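Local coordinates for protein ethylbenzene dehydrogenase beta-subunit (Aromatoleum aromaticum, PDB 2IVF) that carries four iron-sulfur clusters, three SF4 and one F3S, as a ferredoxin-like subunit that probably relays electrons within its three-chain assembly, at residues G74-G78 and E79-G83. Residues are numbered along the deposited sequence; the frame is centred on the assembly and turned at random.
Sequences GFLRG and EPQPG
Glu-79 O receives two N-H groups, from Leu-76 N across the hairpin and from the side-chain NE2 of Gln-81, two residues further along the same arm, both at 2.7 Å and from opposite faces of the carbonyl plane. The carboxamide's hydrogen bond is nearly straight (170°) and lies in the plane of the Gln-81 carboxamide, yet its donor stands above the carbonyl plane rather than on a lone pair. A bend at chi2 (-54°) folds the Gln-81 chain back to reach this oxygen, and NE2 comes to rest 3.6 Å from Leu-76 CB. Gln-81 N closes a further hydrogen bond to Gly-74 O (3.0 Å), and Phe-75 and Pro-80 form the non-hydrogen-bonded pair between, with Phe-75 CD1 lying 4.1 Å from Pro-80 CB. Arg-77 and Glu-79 extend alongside each other in one direction; OE2 sits off the plane of the guanidinium, with no N-H aimed at it, across a long salt bridge (Arg-77 NE to Glu-79 OE2, 4.0 Å). Beyond the hairpin, Gly-74 is hydrogen-bonded through its backbone to Ala-193, and the Phe-75 ring meets an aromatic side chain of another protein chain. The type I' turn, with Arg-77 and Gly-78 both at positive phi, is characteristic of two-residue beta hairpins; here backbone and carboxamide N-H groups converge on one carbonyl, while the long, exposed ion pair probably adds little beyond general electrostatic attraction.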
ATOM      1  N   GLY B  74     -28.579   3.964  19.736  1.00 24.22           N
ATOM      2  CA  GLY B  74     -28.220   5.170  20.467  1.00 25.70           C
ATOM      3  C   GLY B  74     -29.384   5.816  21.176  1.00 25.91           C
ATOM      4  O   GLY B  74     -30.416   5.180  21.370  1.00 23.49           O
ATOM      5  N   PHE B  75     -29.231   7.105  21.518  1.00 27.23           N
ATOM      6  CA  PHE B  75     -30.240   7.844  22.262  1.00 30.09           C
ATOM      7  C   PHE B  75     -30.546   9.212  21.593  1.00 32.65           C
ATOM      8  O   PHE B  75     -29.632   9.878  21.132  1.00 33.81           O
ATOM      9  CB  PHE B  75     -29.779   8.112  23.695  1.00 29.04           C
ATOM     10  CG  PHE B  75     -29.348   6.896  24.469  1.00 27.40           C
ATOM     11  CD1 PHE B  75     -30.277   6.119  25.146  1.00 27.70           C
ATOM     12  CD2 PHE B  75     -27.997   6.593  24.602  1.00 26.64           C
ATOM     13  CE1 PHE B  75     -29.878   5.017  25.874  1.00 26.71           C
ATOM     14  CE2 PHE B  75     -27.579   5.508  25.355  1.00 27.99           C
ATOM     15  CZ  PHE B  75     -28.531   4.702  25.986  1.00 26.85           C
ATOM     16  N   LEU B  76     -31.824   9.621  21.580  1.00 36.37           N
ATOM     17  CA  LEU B  76     -32.291  10.939  21.062  1.00 37.49           C
ATOM     18  C   LEU B  76     -33.089  11.660  22.138  1.00 39.73           C
ATOM     19  O   LEU B  76     -34.104  11.145  22.590  1.00 39.92           O
ATOM     20  CB  LEU B  76     -33.210  10.738  19.858  1.00 38.47           C
ATOM     21  CG  LEU B  76     -33.727  11.988  19.127  1.00 38.91           C
ATOM     22  CD1 LEU B  76     -32.953  12.137  17.817  1.00 42.38           C
ATOM     23  CD2 LEU B  76     -35.212  11.910  18.820  1.00 38.66           C
ATOM     24  N   ARG B  77     -32.651  12.846  22.558  1.00 41.05           N
ATOM     25  CA  ARG B  77     -33.268  13.495  23.702  1.00 41.46           C
ATOM     26  C   ARG B  77     -33.123  12.564  24.887  1.00 41.02           C
ATOM     27  O   ARG B  77     -33.966  12.545  25.774  1.00 41.41           O
ATOM     28  CB  ARG B  77     -34.768  13.790  23.464  1.00 42.98           C
ATOM     29  CG  ARG B  77     -35.112  14.323  22.056  1.00 45.31           C
ATOM     30  CD  ARG B  77     -36.635  14.438  21.808  1.00 45.80           C
ATOM     31  NE  ARG B  77     -36.930  14.317  20.374  1.00 48.60           N
ATOM     32  CZ  ARG B  77     -38.077  14.674  19.800  1.00 50.82           C
ATOM     33  NH1 ARG B  77     -39.064  15.205  20.516  1.00 53.37           N
ATOM     34  NH2 ARG B  77     -38.232  14.514  18.487  1.00 51.81           N
ATOM     35  N   GLY B  78     -32.064  11.762  24.886  1.00 40.12           N
ATOM     36  CA  GLY B  78     -31.929  10.703  25.872  1.00 39.12           C
ATOM     37  C   GLY B  78     -32.974   9.597  25.771  1.00 38.63           C
ATOM     38  O   GLY B  78     -33.190   8.857  26.730  1.00 39.17           O
ATOM     39  N   GLU B  79     -33.594   9.459  24.601  1.00 36.97           N
ATOM     40  CA  GLU B  79     -34.556   8.392  24.333  1.00 35.23           C
ATOM     41  C   GLU B  79     -33.909   7.302  23.493  1.00 32.70           C
ATOM     42  O   GLU B  79     -33.422   7.586  22.396  1.00 29.92           O
ATOM     43  CB  GLU B  79     -35.703   8.950  23.530  1.00 35.34           C
ATOM     44  CG  GLU B  79     -36.454  10.016  24.263  1.00 38.62           C
ATOM     45  CD  GLU B  79     -37.706  10.380  23.528  1.00 39.01           C
ATOM     46  OE1 GLU B  79     -38.797   9.967  23.983  1.00 46.11           O
ATOM     47  OE2 GLU B  79     -37.580  11.022  22.462  1.00 45.65           O
ATOM     48  N   PRO B  80     -33.953   6.047  23.974  1.00 30.31           N
ATOM     49  CA  PRO B  80     -33.333   4.988  23.202  1.00 29.27           C
ATOM     50  C   PRO B  80     -34.018   4.751  21.882  1.00 27.73           C
ATOM     51  O   PRO B  80     -35.237   4.797  21.813  1.00 26.08           O
ATOM     52  CB  PRO B  80     -33.475   3.760  24.096  1.00 28.63           C
ATOM     53  CG  PRO B  80     -34.486   4.083  25.058  1.00 29.86           C
ATOM     54  CD  PRO B  80     -34.544   5.540  25.223  1.00 30.90           C
ATOM     55  N   GLN B  81     -33.237   4.464  20.845  1.00 26.48           N
ATOM     56  CA  GLN B  81     -33.777   4.349  19.497  1.00 26.77           C
ATOM     57  C   GLN B  81     -33.618   2.923  19.000  1.00 26.33           C
ATOM     58  O   GLN B  81     -32.566   2.341  19.166  1.00 25.87           O
ATOM     59  CB  GLN B  81     -33.051   5.304  18.536  1.00 27.80           C
ATOM     60  CG  GLN B  81     -33.203   6.792  18.913  1.00 28.71           C
ATOM     61  CD  GLN B  81     -34.657   7.222  19.065  1.00 31.98           C
ATOM     62  OE1 GLN B  81     -35.431   7.161  18.119  1.00 33.66           O
ATOM     63  NE2 GLN B  81     -35.027   7.664  20.260  1.00 33.33           N
ATOM     64  N   PRO B  82     -34.641   2.389  18.326  1.00 25.95           N
ATOM     65  CA  PRO B  82     -34.501   1.040  17.803  1.00 25.41           C
ATOM     66  C   PRO B  82     -33.449   1.032  16.728  1.00 24.45           C
ATOM     67  O   PRO B  82     -33.128   2.077  16.143  1.00 23.71           O
ATOM     68  CB  PRO B  82     -35.886   0.723  17.246  1.00 25.17           C
ATOM     69  CG  PRO B  82     -36.468   2.060  16.918  1.00 27.10           C
ATOM     70  CD  PRO B  82     -35.925   3.002  17.943  1.00 26.24           C
ATOM     71  N   GLY B  83     -32.848  -0.126  16.511  1.00 24.23           N
ATOM     72  CA  GLY B  83     -31.811  -0.249  15.518  1.00 24.24           C
ATOM     73  C   GLY B  83     -31.951  -1.525  14.724  1.00 24.79           C
ATOM     74  O   GLY B  83     -32.834  -2.320  14.989  1.00 24.54           O
TER